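Local structure of ABC transporter (Caldanaerobius, 4G68) at residues 220-224 with 225-229; 207-210 with 211-215; 422-425 with 426-430. The protein probably binds xylan-derived oligosaccharides outside the cell as the solute-binding component of an ABC transporter for sugar uptake. All blocks are in the same frame, centred on the assembly; numbering follows the deposited sequence.

Interaction 1 of 3, residues 220-224 with 225-229; sequences TRDAL and NGKAS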
# COMPACT_ATOMS: atom_id res chain seq x y z
N THR C 220 -2.54 17.20 -5.77
CA THR C 220 -2.19 15.87 -6.20
C THR C 220 -3.31 15.28 -7.11
O THR C 220 -3.05 14.86 -8.26
CB THR C 220 -1.98 14.96 -4.97
OG1 THR C 220 -0.69 15.26 -4.39
CG2 THR C 220 -2.04 13.50 -5.36
N ARG C 221 -4.54 15.32 -6.61
CA ARG C 221 -5.67 14.73 -7.33
C ARG C 221 -5.74 15.35 -8.74
O ARG C 221 -5.81 14.62 -9.71
CB ARG C 221 -6.97 14.90 -6.55
CG ARG C 221 -7.10 13.95 -5.35
CD ARG C 221 -8.57 13.94 -4.85
NE ARG C 221 -8.90 13.65 -3.42
CZ ARG C 221 -9.03 12.43 -2.89
NH1 ARG C 221 -8.77 11.30 -3.57
NH2 ARG C 221 -9.37 12.37 -1.60
N ASP C 222 -5.62 16.67 -8.80
CA ASP C 222 -5.71 17.47 -10.03
C ASP C 222 -4.57 17.20 -11.02
O ASP C 222 -4.80 17.21 -12.23
CB ASP C 222 -5.77 18.97 -9.70
CG ASP C 222 -7.11 19.38 -9.17
OD1 ASP C 222 -8.04 18.54 -9.29
OD2 ASP C 222 -7.26 20.52 -8.68
N ALA C 223 -3.36 17.00 -10.51
CA ALA C 223 -2.25 16.67 -11.37
C ALA C 223 -2.47 15.28 -11.93
O ALA C 223 -2.21 15.04 -13.12
CB ALA C 223 -0.93 16.75 -10.62
N LEU C 224 -2.98 14.37 -11.09
CA LEU C 224 -3.13 12.98 -11.50
C LEU C 224 -4.29 12.81 -12.49
O LEU C 224 -4.28 11.88 -13.31
CB LEU C 224 -3.27 12.04 -10.30
CG LEU C 224 -2.11 11.95 -9.31
CD1 LEU C 224 -2.52 11.17 -8.09
CD2 LEU C 224 -0.87 11.33 -9.92
N ASN C 225 -5.27 13.70 -12.39
CA ASN C 225 -6.46 13.74 -13.25
C ASN C 225 -6.27 14.60 -14.53
O ASN C 225 -7.20 14.77 -15.33
CB ASN C 225 -7.64 14.30 -12.46
CG ASN C 225 -8.34 13.27 -11.64
OD1 ASN C 225 -8.58 12.20 -12.12
ND2 ASN C 225 -8.74 13.63 -10.41
N GLY C 226 -5.06 15.14 -14.72
CA GLY C 226 -4.80 16.10 -15.80
C GLY C 226 -5.44 17.49 -15.73
O GLY C 226 -5.46 18.21 -16.76
N LYS C 227 -5.96 17.89 -14.56
CA LYS C 227 -6.59 19.21 -14.34
C LYS C 227 -5.55 20.28 -13.97
O LYS C 227 -5.84 21.47 -13.99
CB LYS C 227 -7.64 19.14 -13.22
CG LYS C 227 -8.84 18.27 -13.52
CD LYS C 227 -9.82 19.03 -14.40
CE LYS C 227 -11.09 18.22 -14.67
NZ LYS C 227 -12.23 18.47 -13.74
N ALA C 228 -4.36 19.83 -13.60
CA ALA C 228 -3.21 20.69 -13.29
C ALA C 228 -1.94 20.10 -13.92
O ALA C 228 -1.90 18.92 -14.29
CB ALA C 228 -3.05 20.84 -11.77
N SER C 229 -0.92 20.93 -14.07
CA SER C 229 0.37 20.44 -14.53
C SER C 229 1.17 19.86 -13.35
O SER C 229 1.12 20.39 -12.22
CB SER C 229 1.14 21.59 -15.17
OG SER C 229 2.45 21.17 -15.49
O HOH W 1 -9.07 16.10 -9.51

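Interaction 2 of 3, residues 207-210 with 211-215; sequences YDMI and ALREG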
# COMPACT_ATOMS: atom_id res chain seq x y z
N TYR C 207 8.10 9.92 -2.02
CA TYR C 207 7.90 11.13 -2.85
C TYR C 207 6.44 11.57 -2.85
O TYR C 207 6.12 12.72 -2.61
CB TYR C 207 8.34 10.92 -4.35
CG TYR C 207 7.96 12.13 -5.11
CD1 TYR C 207 8.82 13.23 -5.18
CD2 TYR C 207 6.68 12.26 -5.66
CE1 TYR C 207 8.42 14.41 -5.83
CE2 TYR C 207 6.26 13.42 -6.26
CZ TYR C 207 7.14 14.49 -6.38
OH TYR C 207 6.69 15.62 -7.04
N ASP C 208 5.53 10.63 -3.16
CA ASP C 208 4.08 10.91 -3.00
C ASP C 208 3.69 11.59 -1.69
O ASP C 208 2.95 12.59 -1.71
CB ASP C 208 3.25 9.64 -3.15
CG ASP C 208 3.37 9.02 -4.52
OD1 ASP C 208 4.07 9.58 -5.34
OD2 ASP C 208 2.78 7.93 -4.76
N MET C 209 4.17 11.03 -0.57
CA MET C 209 3.82 11.59 0.74
C MET C 209 4.28 13.02 0.86
O MET C 209 3.54 13.87 1.36
CB MET C 209 4.41 10.83 1.94
CG MET C 209 4.64 11.82 3.12
SD MET C 209 3.03 12.25 3.87
CE MET C 209 2.37 10.58 3.95
N ILE C 210 5.52 13.27 0.44
CA ILE C 210 6.09 14.58 0.54
C ILE C 210 5.30 15.55 -0.35
O ILE C 210 4.90 16.62 0.15
CB ILE C 210 7.63 14.63 0.27
CG1 ILE C 210 8.40 13.63 1.19
CG2 ILE C 210 8.11 16.09 0.40
CD1 ILE C 210 9.80 13.22 0.61
N ALA C 211 4.98 15.15 -1.60
CA ALA C 211 4.06 15.96 -2.51
C ALA C 211 2.73 16.23 -1.82
O ALA C 211 2.17 17.34 -1.90
CB ALA C 211 3.87 15.26 -3.87
N LEU C 212 2.21 15.26 -1.10
CA LEU C 212 0.91 15.53 -0.35
C LEU C 212 1.05 16.55 0.75
O LEU C 212 0.19 17.46 0.94
CB LEU C 212 0.31 14.26 0.16
CG LEU C 212 -1.07 14.09 0.76
CD1 LEU C 212 -1.13 12.69 1.37
CD2 LEU C 212 -1.35 15.01 1.90
N ARG C 213 2.18 16.48 1.45
CA ARG C 213 2.47 17.49 2.45
C ARG C 213 2.75 18.87 1.84
O ARG C 213 2.29 19.86 2.41
CB ARG C 213 3.62 17.05 3.32
CG ARG C 213 3.21 15.87 4.17
CD ARG C 213 2.64 16.31 5.44
NE ARG C 213 2.46 15.18 6.38
CZ ARG C 213 1.35 14.43 6.49
NH1 ARG C 213 0.30 14.71 5.72
NH2 ARG C 213 1.28 13.46 7.42
N GLU C 214 3.45 18.94 0.70
CA GLU C 214 3.83 20.25 0.05
C GLU C 214 2.65 20.98 -0.60
O GLU C 214 2.51 22.22 -0.51
CB GLU C 214 4.92 20.10 -1.00
CG GLU C 214 6.32 19.61 -0.55
CD GLU C 214 7.18 20.71 0.09
OE1 GLU C 214 6.61 21.65 0.71
OE2 GLU C 214 8.43 20.61 0.01
N GLY C 215 1.81 20.21 -1.28
CA GLY C 215 0.77 20.78 -2.16
C GLY C 215 -0.66 20.60 -1.67
O GLY C 215 -1.54 21.31 -2.14

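Interaction 3 of 3, residues 422-425 with 426-430; sequences SKQM and QQKIN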
# COMPACT_ATOMS: atom_id res chain seq x y z
N SER C 422 10.22 17.47 -12.70
CA SER C 422 8.87 17.96 -12.83
C SER C 422 8.51 18.22 -14.29
O SER C 422 7.37 17.96 -14.67
CB SER C 422 8.62 19.20 -11.99
OG SER C 422 8.83 18.94 -10.61
N LYS C 423 9.49 18.71 -15.07
CA LYS C 423 9.36 18.91 -16.54
C LYS C 423 9.03 17.62 -17.26
O LYS C 423 8.11 17.59 -18.10
CB LYS C 423 10.66 19.47 -17.14
CG LYS C 423 10.92 20.94 -16.86
CD LYS C 423 10.39 21.85 -17.98
CE LYS C 423 11.11 23.19 -17.96
NZ LYS C 423 10.51 24.12 -16.97
N GLN C 424 9.80 16.57 -16.96
CA GLN C 424 9.62 15.26 -17.53
C GLN C 424 8.34 14.55 -17.06
O GLN C 424 7.81 13.71 -17.78
CB GLN C 424 10.85 14.38 -17.31
CG GLN C 424 12.06 14.83 -18.13
CD GLN C 424 13.25 13.91 -18.01
OE1 GLN C 424 13.12 12.68 -18.14
NE2 GLN C 424 14.41 14.48 -17.79
N MET C 425 7.84 14.88 -15.86
CA MET C 425 6.58 14.26 -15.37
C MET C 425 5.44 14.81 -16.23
O MET C 425 4.61 14.04 -16.74
CB MET C 425 6.33 14.52 -13.87
CG MET C 425 7.08 13.58 -12.92
SD MET C 425 6.42 11.88 -12.89
CE MET C 425 4.82 12.32 -12.21
N GLN C 426 5.46 16.12 -16.45
CA GLN C 426 4.43 16.77 -17.24
C GLN C 426 4.45 16.41 -18.74
O GLN C 426 3.38 16.14 -19.32
CB GLN C 426 4.45 18.27 -17.01
CG GLN C 426 3.48 19.05 -17.87
CD GLN C 426 2.03 18.90 -17.45
OE1 GLN C 426 1.69 18.32 -16.38
NE2 GLN C 426 1.14 19.48 -18.25
N GLN C 427 5.64 16.37 -19.34
CA GLN C 427 5.79 15.99 -20.74
C GLN C 427 5.44 14.52 -21.04
O GLN C 427 4.76 14.22 -22.04
CB GLN C 427 7.21 16.31 -21.26
CG GLN C 427 7.55 15.65 -22.60
CD GLN C 427 6.97 16.37 -23.81
OE1 GLN C 427 5.99 17.12 -23.72
NE2 GLN C 427 7.58 16.13 -24.96
N LYS C 428 5.88 13.61 -20.17
CA LYS C 428 5.73 12.18 -20.44
C LYS C 428 4.35 11.62 -20.09
O LYS C 428 3.88 10.66 -20.71
CB LYS C 428 6.82 11.38 -19.74
CG LYS C 428 8.17 11.45 -20.40
CD LYS C 428 9.23 11.14 -19.35
CE LYS C 428 10.62 11.12 -19.93
NZ LYS C 428 10.71 9.77 -20.50
N ILE C 429 3.70 12.25 -19.10
CA ILE C 429 2.33 11.88 -18.68
C ILE C 429 1.22 12.71 -19.36
O ILE C 429 0.17 12.18 -19.78
CB ILE C 429 2.17 11.95 -17.13
CG1 ILE C 429 3.14 10.96 -16.49
CG2 ILE C 429 0.73 11.66 -16.68
CD1 ILE C 429 3.36 11.17 -14.99
N ASN C 430 1.40 14.03 -19.44
CA ASN C 430 0.36 14.88 -20.04
C ASN C 430 0.78 15.78 -21.21
O ASN C 430 1.06 15.35 -22.31
CB ASN C 430 -0.23 15.86 -19.01
CG ASN C 430 -0.67 15.21 -17.68
OD1 ASN C 430 -1.17 14.07 -17.58
ND2 ASN C 430 -0.50 15.99 -16.60

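Interaction 1 of 3, residues 220-224 with 225-229
The C-terminal end of helix 217-224 is closed by a Schellman motif, in which Asp222 and Ala223 receive the amides of the chain that turns back over them. Asn225 still bonds in helical fashion, its N lying 2.9 Å from Arg221 O. Gly226 N lies 3.3 Å from Ala223 O, well above the carbonyl plane. Gly226 leaves the helix with a positive phi of 68°, which swings the following chain, and so Lys227 N, back over the last turn toward Asp222 O. Two donors grip Asp222 O. Lys227 N is 2.7 Å from it and in the carbonyl plane, whereas Ala228 N, at 3.0 Å, stands above that plane, so the two amides approach the oxygen from different directions.

Side chains close over the same turn. Asp222 CB packs against Ala228 CB at 3.9 Å, and Lys227 CB approaches the same Asp222 CB at 4.0 Å. OD1 of the carboxylate is held by two donors: Gln218 NE2 and a water 2.7 Å away. That water accepts from Asn225 ND2, bridging the last helical turn to the residue that follows it. With chi1 -84°, CG of Asn225 stands beside its own backbone N, which points the amide back along the helix toward the water. Lys227 NZ remains 6.1 Å from Asp222 OD1, too far for a salt bridge, although its charge could favour the ionised carboxylate. Leu224 turns its end the other way, onto Trp392 and Tyr395. A 6→1 bond from Lys227 to Asp222, paired with a 5→2 bond from Gly226 to Ala223, is the signature of a Schellman C-cap.

Interaction 2 of 3, residues 207-210 with 211-215
Met209 SD sits over the centre of one face of the Arg213 guanidinium, 3.8 Å above its plane, and also touches Arg213 CG at 3.6 Å. NE, NH1 and NH2 donate to the carbonyl oxygens of Pro303, Glu314 and Phe302, and these three bonds fix the rotation of the group beneath the sulfur. At the Tyr207 ring, Asp208 OD1, which accepts a hydrogen bond from His404 NE2, lies at the edge in plane, Ala211 CB comes obliquely to within 3.8 Å of CE2, and the ring of Tyr421 meets it at about 55°.

The Met209/Arg213 and Tyr207/Ala211 contacts are i to i+4 pairs along helix 201-215 of the solute-binding fold, whose touching residues here are all buried, and backbone bonds of the same spacing set their alignment. The bond from Ala211 N to Tyr207 O is almost straight, with an N-H...O angle of 178°. The sulfur reaches the guanidinium because the methionine chain bends at chi2 (73°) and chi3, carrying SD forward along the helix toward the next turn. A leucine in place of Arg213 would probably leave the three loop carbonyls without their donors and strip the sulfur of the flat group beneath it. Ile210 and Glu214 run side by side on another flank, with Ile210 CG2 4.1 Å from Glu214 CG. Beyond that contact, Glu214 OE2 forms a salt bridge with Lys241 NZ of helix 233-248.

Interaction 3 of 3, residues 422-425 with 426-430
Met425 and Ile429, one turn apart on the C-terminal helix 418-429, lie side by side and point the same way. Their ends meet at Met425 CE and Ile429 CD1, 3.3 Å apart and tighter than usual carbon contact. The methionine chain, bent at chi2 (-72°) and again at chi3, carries CE along the helix to the isoleucine, while SD stays 3.8 Å from the same CD1. Helix 398-412 covers Met425 through His404 and Leu407.

Gln424 and Lys428 form a second pair of the same spacing, again alongside and similarly directed. Here the aliphatic part of the lysine does the touching: Lys428 CD passes 3.3 Å from the backbone Gln424 O, and CE comes 3.4 Å from Gln424 OE1. The other end of the Gln424 amide, NE2, donates to Glu420 OE1. Beneath both pairs the helical backbone bonds continue, with Lys428 N to Gln424 O at 3.1 Å and Ile429 N to Met425 O at the same length.

On another flank, Gln426 OE1 takes a hydrogen bond from the backbone N of Phe230. It also receives Asn430 ND2 at 3.2 Å, the donor lying 45° out of the plane of the glutamine carbonyl.

How the interactions relate
Along the chain the order is interaction 2, then interaction 1, then, some two hundred residues later, interaction 3. Interaction 2 lies on helix 201-215 and interaction 1 at the end of helix 217-224, the next helix; their centres are 14 Å apart, with nearest atoms about 4 Å apart and not touching. Interaction 3, on helix 418-429, is centred 12 Å from interaction 1 and meets it directly: Ser229 OG is 3.1 Å from Gln426 OE1, a probable hydrogen bond. Interactions 2 and 3, about 17 Å apart between centres, do not touch. The C-terminal helix thus packs back on the turn after helix 217-224, joining distant sequence on one side of the solute-binding fold.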